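Local coordinates for type I polyketide synthase PikAII (Streptomyces venezuelae, PDB 3QP9), which helps build a polyketide as part of a modular synthase, its C2-type ketoreductase probably epimerising the alpha carbon of the intermediate rather than reducing its keto group, at residues Arg130-Thr135 / Gln172-Gly177; Val110-Ala115 / Leu136-Ala141; Ser495-Phe500 / Pro513-Ala518; Tyr30-Lys35 / Gly506-Asp511; His341-Val346 / Arg382-Ala387. All blocks are in the same frame, centred on the assembly; numbering follows the deposited sequence.

In the fold
Interaction 4 opens first, at strand residues 30-35, and closes only with loop 506-511, so the loop it makes spans nearly the whole chain and contains interactions 1, 2 and 5. Within it, interaction 2 starts at 110-115 and interaction 1 at 130-135; the two cross, because 136-141 closes interaction 2 before 172-177 closes interaction 1, and they share helix 130-144. Interaction 5 follows in series, joining strand 343-348 to helix 363-386 in the ketoreductase domain. Interaction 3 opens at 495-500 and crosses interaction 4, closing at 513-518; there the C-terminal helices and the loop between them pack together beside the N-terminal strand.

Interaction 1 (Arg130-Thr135 / Gln172-Gly177); sequences RGTGAT and QAMVWG
Two helices of the N-terminal Rossmann-like half meet here, 130-144 through Thr-132 and Thr-135, and 170-185 through Met-174 and Val-175. They come close, with CA of Thr-132 and CA of Val-175 only 6.3 Å apart, and the contact is made of small branches and one thioether methyl. CE of Met-174 lies 3.8 Å from OG1 of Thr-132 and 4.1 Å from CG2 of Thr-132, so a single methyl rests against both branches of the threonine. The methionine reaches there on an extended chain that bends at its last torsion (chi3 -76°), which swings CE toward the neighbouring helix. The hydroxyl it touches is not left without a polar partner: Thr-132 OG1 is hydrogen-bonded to Thr-129 N, just ahead of the helix.

One turn further along helix 130-144, OG1 of Thr-135 meets CG2 of Val-175 at 3.9 Å. In this helix pair, as in other Rossmann-like layers, the helices lie over parallel strands; Val-175 also packs on Cys-153 of strand 151-156 and Leu-193 of strand 190-196. The Thr-135 hydroxyl turns back to its own helix, with OG1 donating to Gly-131 O at 2.7 Å. The C=O...OG1 angle is 159°, and the donor is tilted 21° from the carbonyl plane. Gly-131 O takes the backbone N-H of Thr-135 as well, at 3.0 Å; it is gripped twice, and it is the OG1 bond that holds the threonine side chain in its rotation. On another side, Met-174 touches Ala-417 and Phe-421 of helix 413-426, in the ketoreductase half.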
# COMPACT_ATOMS: atom_id res chain seq x y z
N ARG A 130 12.01 -11.12 0.63
CA ARG A 130 13.03 -11.18 -0.43
C ARG A 130 12.38 -10.85 -1.77
O ARG A 130 12.96 -10.18 -2.62
CB ARG A 130 13.65 -12.56 -0.46
CG ARG A 130 14.68 -12.78 0.68
CD ARG A 130 15.46 -14.11 0.47
NE ARG A 130 15.93 -14.73 1.73
CZ ARG A 130 16.97 -15.56 1.85
NH1 ARG A 130 17.30 -16.04 3.05
NH2 ARG A 130 17.69 -15.90 0.79
N GLY A 131 11.14 -11.33 -1.93
CA GLY A 131 10.30 -10.98 -3.10
C GLY A 131 10.07 -9.50 -3.33
O GLY A 131 9.99 -9.08 -4.48
N THR A 132 9.93 -8.72 -2.26
CA THR A 132 9.84 -7.26 -2.35
C THR A 132 11.10 -6.63 -3.01
O THR A 132 10.99 -5.81 -3.95
CB THR A 132 9.63 -6.61 -0.96
OG1 THR A 132 8.75 -7.43 -0.13
CG2 THR A 132 8.99 -5.22 -1.09
N GLY A 133 12.27 -6.98 -2.46
CA GLY A 133 13.60 -6.53 -2.98
C GLY A 133 13.80 -7.00 -4.39
O GLY A 133 14.09 -6.20 -5.27
N ALA A 134 13.64 -8.31 -4.61
CA ALA A 134 13.82 -8.96 -5.92
C ALA A 134 12.97 -8.32 -7.03
O ALA A 134 13.44 -8.10 -8.12
CB ALA A 134 13.52 -10.41 -5.83
N THR A 135 11.71 -7.99 -6.72
CA THR A 135 10.85 -7.32 -7.72
C THR A 135 11.41 -5.96 -8.11
O THR A 135 11.42 -5.57 -9.32
CB THR A 135 9.47 -7.05 -7.12
OG1 THR A 135 8.86 -8.31 -6.83
CG2 THR A 135 8.61 -6.24 -8.15
N GLN A 172 2.61 -9.02 -0.07
CA GLN A 172 2.57 -8.92 -1.57
C GLN A 172 1.87 -7.63 -2.04
O GLN A 172 2.12 -7.17 -3.14
CB GLN A 172 1.96 -10.18 -2.18
CG GLN A 172 2.87 -11.43 -2.05
CD GLN A 172 2.36 -12.60 -2.77
OE1 GLN A 172 1.95 -12.47 -3.93
NE2 GLN A 172 2.44 -13.82 -2.14
N ALA A 173 0.94 -7.08 -1.24
CA ALA A 173 0.35 -5.74 -1.61
C ALA A 173 1.45 -4.70 -1.76
O ALA A 173 1.18 -3.71 -2.39
CB ALA A 173 -0.70 -5.24 -0.56
N MET A 174 2.66 -4.89 -1.15
CA MET A 174 3.76 -3.85 -1.30
C MET A 174 4.27 -3.83 -2.72
O MET A 174 4.69 -2.78 -3.21
CB MET A 174 4.94 -4.08 -0.35
CG MET A 174 4.47 -4.13 1.08
SD MET A 174 5.72 -3.86 2.32
CE MET A 174 6.50 -5.48 2.20
N VAL A 175 4.21 -4.95 -3.41
CA VAL A 175 4.52 -4.92 -4.82
C VAL A 175 3.50 -4.12 -5.65
O VAL A 175 3.86 -3.42 -6.60
CB VAL A 175 4.64 -6.33 -5.34
CG1 VAL A 175 4.58 -6.34 -6.87
CG2 VAL A 175 5.91 -6.91 -4.77
N TRP A 176 2.25 -4.19 -5.27
CA TRP A 176 1.21 -3.35 -5.92
C TRP A 176 1.53 -1.90 -5.67
O TRP A 176 1.40 -1.04 -6.58
CB TRP A 176 -0.24 -3.67 -5.41
CG TRP A 176 -0.80 -4.94 -6.07
CD1 TRP A 176 -0.33 -6.24 -5.87
CD2 TRP A 176 -1.82 -5.05 -7.06
NE1 TRP A 176 -1.03 -7.10 -6.63
CE2 TRP A 176 -1.94 -6.42 -7.37
CE3 TRP A 176 -2.67 -4.12 -7.72
CZ2 TRP A 176 -2.85 -6.92 -8.31
CZ3 TRP A 176 -3.58 -4.61 -8.60
CH2 TRP A 176 -3.68 -6.01 -8.92
N GLY A 177 1.89 -1.56 -4.45
CA GLY A 177 2.13 -0.13 -4.19
C GLY A 177 3.29 0.39 -5.03
O GLY A 177 3.22 1.48 -5.65

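Interaction 2 (Val110-Ala115 / Leu136-Ala141); sequences VLSLLA and LTLVQA
Van der Waals contact comes first, and Leu-138 carries it for the helix. Its CD2 sits 3.6 Å from CB of Ser-112 and 3.7 Å from OG of Ser-112, so the methyl presses against the serine side chain at the end of strand 109-112. A second leucine crosses it at a slant, making the apolar pair of the contact: CD1 of Leu-114 approaches CB of Leu-138 at 3.8 Å and CD2 of Leu-138 at 3.9 Å, near the root of the side chain as well as its end. With CG of Leu-138 trans to the backbone N (chi1 176°), the branch extends from the helix toward the strand. Leu-114 also packs on Val-55 and Pro-57, which ties this point to the adjacent strand 51-57.

The polar side is local to the turn. Ser-112 OG accepts the backbone N-H of Leu-114 at 3.1 Å with an N-H...O angle of 162°, an ST turn. That bond holds the serine oxygen in place while the chain leaves the strand, and Leu-114 follows directly in a short 3-10 segment. Strand 109-112, helix 130-144 and strand 151-156 form a beta-alpha-beta crossover of a Rossmann-like fold, with Leu-138 packed between its helix and the end of the first strand.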
# COMPACT_ATOMS: atom_id res chain seq x y z
N VAL A 110 7.12 -10.14 -20.05
CA VAL A 110 7.81 -10.62 -18.88
C VAL A 110 6.80 -10.70 -17.71
O VAL A 110 6.12 -9.70 -17.42
CB VAL A 110 8.93 -9.65 -18.43
CG1 VAL A 110 9.75 -10.20 -17.20
CG2 VAL A 110 9.93 -9.37 -19.63
N LEU A 111 6.75 -11.88 -17.08
CA LEU A 111 5.83 -12.27 -16.04
C LEU A 111 6.67 -12.55 -14.84
O LEU A 111 7.39 -13.55 -14.81
CB LEU A 111 5.10 -13.56 -16.38
CG LEU A 111 3.95 -13.83 -15.39
CD1 LEU A 111 3.00 -12.67 -15.35
CD2 LEU A 111 3.23 -15.10 -15.82
N SER A 112 6.61 -11.69 -13.86
CA SER A 112 7.39 -11.92 -12.62
C SER A 112 6.61 -12.70 -11.61
O SER A 112 5.50 -12.24 -11.17
CB SER A 112 7.77 -10.61 -12.02
OG SER A 112 8.45 -10.82 -10.80
N LEU A 113 7.12 -13.87 -11.20
CA LEU A 113 6.50 -14.52 -10.00
C LEU A 113 7.29 -14.17 -8.72
O LEU A 113 7.16 -14.89 -7.72
CB LEU A 113 6.39 -16.07 -10.21
CG LEU A 113 5.71 -16.54 -11.51
CD1 LEU A 113 5.52 -18.08 -11.52
CD2 LEU A 113 4.31 -15.89 -11.74
N LEU A 114 8.13 -13.14 -8.75
CA LEU A 114 9.08 -12.89 -7.62
C LEU A 114 8.39 -12.55 -6.30
O LEU A 114 8.92 -12.83 -5.24
CB LEU A 114 10.12 -11.78 -7.91
CG LEU A 114 11.13 -12.09 -9.05
CD1 LEU A 114 11.96 -10.87 -9.37
CD2 LEU A 114 12.05 -13.32 -8.61
N ALA A 115 7.19 -11.98 -6.38
CA ALA A 115 6.47 -11.60 -5.16
C ALA A 115 6.10 -12.82 -4.29
O ALA A 115 5.89 -12.68 -3.08
CB ALA A 115 5.21 -10.76 -5.56
N LEU A 136 11.85 -5.23 -7.10
CA LEU A 136 12.50 -3.92 -7.41
C LEU A 136 13.73 -4.13 -8.32
O LEU A 136 13.97 -3.42 -9.34
CB LEU A 136 12.93 -3.18 -6.13
CG LEU A 136 13.84 -1.95 -6.45
CD1 LEU A 136 13.18 -0.90 -7.30
CD2 LEU A 136 14.51 -1.28 -5.23
N THR A 137 14.47 -5.17 -7.97
CA THR A 137 15.71 -5.45 -8.70
C THR A 137 15.43 -5.78 -10.15
O THR A 137 16.19 -5.41 -11.08
CB THR A 137 16.48 -6.55 -7.95
OG1 THR A 137 16.81 -5.99 -6.68
CG2 THR A 137 17.81 -6.93 -8.68
N LEU A 138 14.33 -6.48 -10.35
CA LEU A 138 13.92 -6.88 -11.69
C LEU A 138 13.51 -5.70 -12.56
O LEU A 138 13.85 -5.68 -13.72
CB LEU A 138 12.84 -7.97 -11.64
CG LEU A 138 12.26 -8.39 -12.99
CD1 LEU A 138 13.31 -9.18 -13.78
CD2 LEU A 138 11.04 -9.20 -12.81
N VAL A 139 12.84 -4.70 -11.98
CA VAL A 139 12.37 -3.51 -12.71
C VAL A 139 13.61 -2.75 -13.22
O VAL A 139 13.58 -2.09 -14.29
CB VAL A 139 11.64 -2.58 -11.76
CG1 VAL A 139 11.44 -1.21 -12.40
CG2 VAL A 139 10.30 -3.17 -11.33
N GLN A 140 14.65 -2.79 -12.41
CA GLN A 140 15.86 -2.03 -12.71
C GLN A 140 16.66 -2.76 -13.78
O GLN A 140 17.10 -2.16 -14.75
CB GLN A 140 16.72 -1.94 -11.46
CG GLN A 140 16.35 -0.84 -10.52
CD GLN A 140 16.99 -0.95 -9.16
OE1 GLN A 140 17.59 -1.98 -8.76
NE2 GLN A 140 16.89 0.14 -8.44
N ALA A 141 16.81 -4.08 -13.58
CA ALA A 141 17.64 -4.96 -14.38
C ALA A 141 17.08 -5.19 -15.80
O ALA A 141 17.85 -5.31 -16.76
CB ALA A 141 17.85 -6.25 -13.69

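Interaction 3 (Ser495-Phe500 / Pro513-Ala518); sequences SFAPGF and PEARRA
Ala-515 O accepts the backbone N-H of Ala-518 at 2.9 Å and at the same time lies 3.6 Å from CB of Ala-497 in the facing helix. One carbonyl thus closes a turn of its own segment and meets the neighbour's methyl. The two alanine methyls touch as well, CB of Ala-497 to CB of Ala-515 being 3.8 Å. With side chains this small, the backbones come very near, and CA of Ala-497 stands just 5.3 Å from CA of Ala-515.

Pro-498 extends the contact toward the end of the chain. Its ring carbon CD lies 4.0 Å from CB of Ala-518, and its CG lies 3.7 Å from Ala-518 O. The methyl and the carbonyl of one residue therefore both meet the proline ring. Pro-498 has no N-H to give to the preceding turn, and helix 493-501 is kinked there.

Away from the contact, Glu-514 OE2 forms a salt bridge with Arg-235 NE, at the end of strand 227-235. Ala-497 and Ala-515 both pack on Leu-509, in the loop joining the two helices. Trp-493, at the start of helix 493-501, also touches Glu-514 and Ala-515, so short helix 513-516 packs on helix 493-501 and is linked by Glu-514 to the end of strand 227-235.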
# COMPACT_ATOMS: atom_id res chain seq x y z
N SER A 495 -7.48 19.18 -12.64
CA SER A 495 -6.01 19.32 -12.74
C SER A 495 -5.34 18.00 -12.53
O SER A 495 -4.39 17.66 -13.21
CB SER A 495 -5.46 20.32 -11.75
OG SER A 495 -6.03 21.58 -12.07
N PHE A 496 -5.88 17.22 -11.59
CA PHE A 496 -5.23 15.97 -11.27
C PHE A 496 -5.26 14.90 -12.36
O PHE A 496 -4.25 14.27 -12.60
CB PHE A 496 -5.77 15.41 -9.94
CG PHE A 496 -4.97 14.19 -9.43
CD1 PHE A 496 -4.00 14.33 -8.44
CD2 PHE A 496 -5.23 12.90 -9.97
CE1 PHE A 496 -3.26 13.18 -8.03
CE2 PHE A 496 -4.53 11.76 -9.60
CZ PHE A 496 -3.55 11.87 -8.58
N ALA A 497 -6.44 14.61 -12.91
CA ALA A 497 -6.59 13.52 -13.86
C ALA A 497 -5.76 13.75 -15.14
O ALA A 497 -5.10 12.83 -15.57
CB ALA A 497 -8.10 13.27 -14.19
N PRO A 498 -5.73 14.98 -15.70
CA PRO A 498 -4.75 15.13 -16.85
C PRO A 498 -3.28 14.96 -16.39
O PRO A 498 -2.51 14.27 -17.10
CB PRO A 498 -5.06 16.52 -17.47
CG PRO A 498 -6.56 16.81 -17.01
CD PRO A 498 -6.61 16.13 -15.57
N GLY A 499 -2.92 15.54 -15.24
CA GLY A 499 -1.52 15.45 -14.74
C GLY A 499 -1.12 13.99 -14.46
O GLY A 499 0.01 13.57 -14.74
N PHE A 500 -2.06 13.20 -13.93
CA PHE A 500 -1.82 11.77 -13.62
C PHE A 500 -1.66 10.90 -14.90
O PHE A 500 -1.08 9.85 -14.87
CB PHE A 500 -3.02 11.25 -12.78
CG PHE A 500 -2.80 9.86 -12.18
CD1 PHE A 500 -1.81 9.64 -11.23
CD2 PHE A 500 -3.60 8.80 -12.55
CE1 PHE A 500 -1.60 8.37 -10.68
CE2 PHE A 500 -3.41 7.52 -11.98
CZ PHE A 500 -2.39 7.32 -11.07
N PRO A 513 -16.64 10.60 -11.88
CA PRO A 513 -17.08 11.69 -12.83
C PRO A 513 -16.18 12.92 -13.06
O PRO A 513 -15.89 13.21 -14.21
CB PRO A 513 -18.44 12.09 -12.29
CG PRO A 513 -18.99 10.72 -11.79
CD PRO A 513 -17.78 9.99 -11.15
N GLU A 514 -15.77 13.62 -12.01
CA GLU A 514 -14.95 14.83 -12.18
C GLU A 514 -13.61 14.47 -12.84
O GLU A 514 -12.98 15.30 -13.52
CB GLU A 514 -14.70 15.51 -10.83
CG GLU A 514 -15.92 15.89 -9.98
CD GLU A 514 -16.82 14.76 -9.35
OE1 GLU A 514 -17.96 15.15 -9.02
OE2 GLU A 514 -16.47 13.55 -9.14
N ALA A 515 -13.12 13.25 -12.61
CA ALA A 515 -11.86 12.91 -13.24
C ALA A 515 -12.06 12.43 -14.67
O ALA A 515 -11.39 12.91 -15.59
CB ALA A 515 -11.10 11.84 -12.38
N ARG A 516 -13.04 11.54 -14.89
CA ARG A 516 -13.29 10.98 -16.25
C ARG A 516 -13.69 12.10 -17.22
O ARG A 516 -13.30 12.09 -18.40
CB ARG A 516 -14.41 9.91 -16.19
CG ARG A 516 -14.80 9.37 -17.50
CD ARG A 516 -13.64 8.67 -18.29
NE ARG A 516 -14.04 8.11 -19.62
CZ ARG A 516 -14.17 8.89 -20.72
NH1 ARG A 516 -13.93 10.22 -20.65
NH2 ARG A 516 -14.53 8.35 -21.88
N ARG A 517 -14.37 13.12 -16.73
CA ARG A 517 -14.81 14.18 -17.68
C ARG A 517 -13.63 15.06 -18.13
O ARG A 517 -13.73 15.84 -19.09
CB ARG A 517 -15.92 15.03 -17.07
CG ARG A 517 -17.24 14.22 -17.04
CD ARG A 517 -18.16 14.79 -16.04
NE ARG A 517 -19.27 13.85 -15.68
CZ ARG A 517 -20.15 14.17 -14.77
NH1 ARG A 517 -20.02 15.38 -14.14
NH2 ARG A 517 -21.14 13.34 -14.47
N ALA A 518 -12.52 14.96 -17.38
CA ALA A 518 -11.27 15.70 -17.72
C ALA A 518 -10.38 14.85 -18.60
O ALA A 518 -9.24 15.26 -19.02
CB ALA A 518 -10.55 16.07 -16.45

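Interaction 4 (Tyr30-Lys35 / Gly506-Asp511); sequences YRIDWK and GTLLAD
This is a strand-to-loop contact with an apolar end and a water-bridged charged end, where strand 29-36 meets the loop between helices 493-501 and 513-516. At the apolar end CD1 of Ile-32 meets CD1 of Leu-508 at 4.2 Å, the two side chains crossing at about a right angle. Leu-508 is the second residue of a type I beta turn from Thr-507 to Ala-510, closed by Ala-510 N to Thr-507 O at 3.1 Å.

At the other end Lys-35 and Asp-511 also cross at about a right angle, but their charged atoms do not meet directly. NZ of Lys-35 is 4.3 Å from OD2 of Asp-511, too far for a salt bridge, while CE of Lys-35 lies 3.4 Å from that same oxygen. The lysine leaves the strand with CG trans to the backbone N (chi1 169°), then bends at its last two torsions, which carry its CD and CE across OD2 of Asp-511. A water completes the link: it accepts from Lys-35 NZ at 2.7 Å and donates to Asp-511 OD1 at 2.6 Å. The two carboxylate oxygens thus have different neighbours, OD1 the water and OD2 the lysine CE and, through a long and weak ion pair, Arg-232 NE. The nearby positive charges would probably help keep the carboxylate ionised.

Strand 29-36 runs between strands 227-235 and 485-488. The loop is tied to the first of these by a backbone bond between Leu-508 and Leu-233, while Tyr-30 bonds through its OH to Trp-493 NE1 of helix 493-501.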
# COMPACT_ATOMS: atom_id res chain seq x y z
N TYR A 30 -12.96 8.97 -0.65
CA TYR A 30 -12.84 8.08 -1.83
C TYR A 30 -12.61 6.72 -1.33
O TYR A 30 -12.23 6.55 -0.14
CB TYR A 30 -11.65 8.49 -2.77
CG TYR A 30 -11.86 9.91 -3.26
CD1 TYR A 30 -11.43 10.99 -2.50
CD2 TYR A 30 -12.64 10.15 -4.36
CE1 TYR A 30 -11.65 12.35 -2.89
CE2 TYR A 30 -12.84 11.53 -4.81
CZ TYR A 30 -12.37 12.57 -4.03
OH TYR A 30 -12.60 13.84 -4.45
N ARG A 31 -12.80 5.72 -2.19
CA ARG A 31 -12.35 4.39 -1.75
C ARG A 31 -12.02 3.62 -2.94
O ARG A 31 -12.43 3.98 -4.08
CB ARG A 31 -13.54 3.68 -1.00
CG ARG A 31 -14.89 3.61 -1.84
CD ARG A 31 -15.94 2.47 -1.40
NE ARG A 31 -17.28 3.00 -1.61
CZ ARG A 31 -18.08 2.81 -2.65
NH1 ARG A 31 -19.24 3.44 -2.67
NH2 ARG A 31 -17.80 2.00 -3.65
N ILE A 32 -11.42 2.45 -2.75
CA ILE A 32 -11.09 1.56 -3.88
C ILE A 32 -12.17 0.53 -4.17
O ILE A 32 -12.62 -0.14 -3.29
CB ILE A 32 -9.67 0.88 -3.70
CG1 ILE A 32 -8.52 1.91 -3.91
CG2 ILE A 32 -9.42 -0.34 -4.70
CD1 ILE A 32 -8.41 2.46 -5.33
N ASP A 33 -12.68 0.47 -5.41
CA ASP A 33 -13.73 -0.54 -5.70
C ASP A 33 -13.14 -1.44 -6.80
O ASP A 33 -12.17 -1.05 -7.44
CB ASP A 33 -15.01 0.15 -6.21
CG ASP A 33 -16.23 -0.48 -5.63
OD1 ASP A 33 -17.14 0.27 -5.18
OD2 ASP A 33 -16.28 -1.75 -5.55
N TRP A 34 -13.67 -2.64 -6.96
CA TRP A 34 -13.20 -3.61 -7.95
C TRP A 34 -14.32 -3.89 -8.90
O TRP A 34 -15.41 -4.42 -8.48
CB TRP A 34 -12.75 -4.87 -7.18
CG TRP A 34 -11.43 -4.62 -6.50
CD1 TRP A 34 -11.24 -4.13 -5.25
CD2 TRP A 34 -10.11 -4.77 -7.10
NE1 TRP A 34 -9.85 -3.95 -5.03
CE2 TRP A 34 -9.16 -4.33 -6.15
CE3 TRP A 34 -9.66 -5.19 -8.38
CZ2 TRP A 34 -7.76 -4.35 -6.38
CZ3 TRP A 34 -8.28 -5.16 -8.65
CH2 TRP A 34 -7.33 -4.79 -7.62
N LYS A 35 -14.19 -3.44 -10.14
CA LYS A 35 -15.30 -3.49 -11.10
C LYS A 35 -15.26 -4.84 -11.83
O LYS A 35 -14.29 -5.17 -12.50
CB LYS A 35 -15.10 -2.37 -12.12
CG LYS A 35 -15.97 -2.41 -13.32
CD LYS A 35 -15.46 -1.34 -14.41
CE LYS A 35 -16.66 -0.69 -15.17
NZ LYS A 35 -16.25 -0.53 -16.62
N GLY A 506 -4.39 5.18 -18.20
CA GLY A 506 -4.88 4.15 -17.30
C GLY A 506 -6.32 4.35 -17.06
O GLY A 506 -6.96 5.30 -17.58
N THR A 507 -6.85 3.47 -16.24
CA THR A 507 -8.32 3.42 -16.11
C THR A 507 -8.74 3.52 -14.65
O THR A 507 -9.96 3.39 -14.29
CB THR A 507 -8.85 2.08 -16.59
OG1 THR A 507 -8.13 1.02 -15.91
CG2 THR A 507 -8.75 1.88 -18.13
N LEU A 508 -7.80 3.77 -13.75
CA LEU A 508 -8.11 3.89 -12.33
C LEU A 508 -9.18 4.95 -12.01
O LEU A 508 -9.99 4.81 -11.08
CB LEU A 508 -6.80 4.21 -11.53
CG LEU A 508 -7.01 4.14 -10.03
CD1 LEU A 508 -7.41 2.69 -9.37
CD2 LEU A 508 -5.95 4.86 -9.22
N LEU A 509 -9.20 6.03 -12.77
CA LEU A 509 -10.16 7.11 -12.51
C LEU A 509 -11.36 7.07 -13.50
O LEU A 509 -12.08 8.04 -13.60
CB LEU A 509 -9.38 8.46 -12.75
CG LEU A 509 -8.10 8.59 -11.98
CD1 LEU A 509 -7.40 9.95 -12.21
CD2 LEU A 509 -8.46 8.37 -10.42
N ALA A 510 -11.60 5.96 -14.18
CA ALA A 510 -12.62 5.86 -15.24
C ALA A 510 -14.00 6.03 -14.69
O ALA A 510 -14.90 6.43 -15.41
CB ALA A 510 -12.49 4.50 -16.00
N ASP A 511 -14.16 5.69 -13.42
CA ASP A 511 -15.50 5.63 -12.83
C ASP A 511 -15.69 6.77 -11.76
O ASP A 511 -16.48 6.71 -10.83
CB ASP A 511 -15.77 4.20 -12.31
CG ASP A 511 -15.81 3.09 -13.46
OD1 ASP A 511 -15.76 3.33 -14.69
OD2 ASP A 511 -15.88 1.92 -13.06
O HOH W 1 -14.67 1.58 -16.27

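Interaction 5 (His341-Val346 / Arg382-Ala387); sequences HPLSAV and RLLREA
Leu-343 and Leu-384 meet between a strand and a helix of the Rossmann-type ketoreductase domain, strand 343-348 leading into helix 363-386 and from there to strand 396-402, a beta-alpha-beta unit of that fold. CD1 of Leu-343 touches CD2 of Leu-384 at 3.6 Å, and the two side chains cross at about a right angle.

Their conformations differ. Leu-384 is in a relaxed form, CG trans to the carbonyl carbon and chi2 near 180° (-175°). That spreads its two methyls to separate partners: CD2 goes to Leu-343, while CD1 reaches CG2 of Val-346 at 4.4 Å, a looser touch. Leu-343 is less comfortable. Both its torsions lie well away from the staggered positions, chi1 at -144° and chi2 at -131°, in an unusual shape that brings CD1 against the facing methyl. Val-346 and Leu-343 both point toward the helix because the strand is irregular at Ser-344, whose phi/psi leaves the extended region, so the one helix leucine meets two strand residues.

Around them the packing is shared. Leu-334 of helix 327-335 touches both leucines, Pro-395 lies against Leu-343 and Pro-434 against Leu-384. On the sheet side Leu-397 of strand 396-402 packs on Val-346.

Further round the same helix, charged side chains pair along its surface. Arg-382 folds back at its third torsion; CD of Glu-386 lies in plane at the guanidinium edge, but the carboxylate is turned well out of that plane. Arg-382 NH2 and Glu-386 OE2 form a salt bridge at 3.0 Å, though its hydrogen bond is bent and weak.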
# COMPACT_ATOMS: atom_id res chain seq x y z
N HIS A 341 -7.99 1.67 33.04
CA HIS A 341 -8.28 2.34 31.79
C HIS A 341 -7.75 1.53 30.54
O HIS A 341 -6.77 1.93 29.92
CB HIS A 341 -7.78 3.81 31.85
CG HIS A 341 -8.27 4.52 33.11
ND1 HIS A 341 -9.60 4.81 33.29
CD2 HIS A 341 -7.66 4.78 34.30
CE1 HIS A 341 -9.77 5.33 34.51
NE2 HIS A 341 -8.60 5.34 35.14
N PRO A 342 -8.41 0.43 30.22
CA PRO A 342 -7.70 -0.40 29.19
C PRO A 342 -7.60 0.28 27.83
O PRO A 342 -8.38 1.20 27.53
CB PRO A 342 -8.55 -1.67 29.06
CG PRO A 342 -9.58 -1.59 30.14
CD PRO A 342 -9.63 -0.22 30.74
N LEU A 343 -6.68 -0.20 27.01
CA LEU A 343 -6.56 0.29 25.66
C LEU A 343 -7.93 0.27 24.86
O LEU A 343 -8.55 -0.76 24.71
CB LEU A 343 -5.46 -0.54 24.98
CG LEU A 343 -4.48 0.02 23.97
CD1 LEU A 343 -4.42 -0.90 22.73
CD2 LEU A 343 -4.78 1.41 23.62
N SER A 344 -8.36 1.45 24.39
CA SER A 344 -9.61 1.67 23.66
C SER A 344 -9.33 1.90 22.15
O SER A 344 -10.11 1.48 21.29
CB SER A 344 -10.30 2.92 24.22
OG SER A 344 -11.50 3.13 23.59
N ALA A 345 -8.25 2.60 21.82
CA ALA A 345 -7.97 2.90 20.44
C ALA A 345 -6.53 3.27 20.27
O ALA A 345 -5.91 3.82 21.17
CB ALA A 345 -8.92 4.02 19.86
N VAL A 346 -6.01 2.99 19.09
CA VAL A 346 -4.64 3.37 18.74
C VAL A 346 -4.63 4.24 17.45
O VAL A 346 -5.27 3.83 16.44
CB VAL A 346 -3.76 2.08 18.53
CG1 VAL A 346 -2.36 2.47 18.04
CG2 VAL A 346 -3.60 1.37 19.75
N ARG A 382 -0.12 -7.63 15.41
CA ARG A 382 0.15 -8.94 16.07
C ARG A 382 -0.05 -8.98 17.60
O ARG A 382 -0.83 -9.81 18.11
CB ARG A 382 1.52 -9.52 15.71
CG ARG A 382 1.72 -10.89 16.37
CD ARG A 382 2.93 -11.60 15.77
NE ARG A 382 4.23 -10.96 16.08
CZ ARG A 382 4.88 -11.09 17.25
NH1 ARG A 382 6.07 -10.51 17.43
NH2 ARG A 382 4.35 -11.79 18.24
N LEU A 383 0.61 -8.10 18.34
CA LEU A 383 0.44 -8.12 19.83
C LEU A 383 -0.99 -7.85 20.32
O LEU A 383 -1.42 -8.42 21.35
CB LEU A 383 1.42 -7.14 20.49
CG LEU A 383 2.86 -7.38 20.03
CD1 LEU A 383 3.70 -6.13 20.31
CD2 LEU A 383 3.44 -8.65 20.70
N LEU A 384 -1.71 -6.98 19.60
CA LEU A 384 -3.12 -6.70 19.92
C LEU A 384 -4.02 -7.87 19.58
O LEU A 384 -5.06 -8.08 20.23
CB LEU A 384 -3.65 -5.46 19.21
CG LEU A 384 -3.08 -4.08 19.61
CD1 LEU A 384 -3.76 -2.92 18.91
CD2 LEU A 384 -3.06 -3.88 21.15
N ARG A 385 -3.66 -8.59 18.52
CA ARG A 385 -4.35 -9.81 18.10
C ARG A 385 -4.13 -10.81 19.23
O ARG A 385 -5.09 -11.40 19.74
CB ARG A 385 -3.78 -10.30 16.74
CG ARG A 385 -4.85 -10.51 15.59
CD ARG A 385 -4.34 -10.46 14.10
NE ARG A 385 -2.89 -10.64 13.88
CZ ARG A 385 -2.17 -11.76 14.08
NH1 ARG A 385 -2.72 -12.89 14.56
NH2 ARG A 385 -0.86 -11.74 13.82
N GLU A 386 -2.87 -10.97 19.65
CA GLU A 386 -2.45 -11.96 20.64
C GLU A 386 -3.04 -11.69 22.06
O GLU A 386 -3.20 -12.61 22.86
CB GLU A 386 -0.90 -12.15 20.60
CG GLU A 386 -0.44 -13.27 19.58
CD GLU A 386 1.05 -13.24 19.05
OE1 GLU A 386 1.33 -13.79 17.94
OE2 GLU A 386 1.93 -12.72 19.77
N ALA A 387 -3.42 -10.44 22.33
CA ALA A 387 -4.09 -10.08 23.56
C ALA A 387 -5.61 -10.30 23.47
O ALA A 387 -6.33 -9.88 24.34
CB ALA A 387 -3.75 -8.62 24.00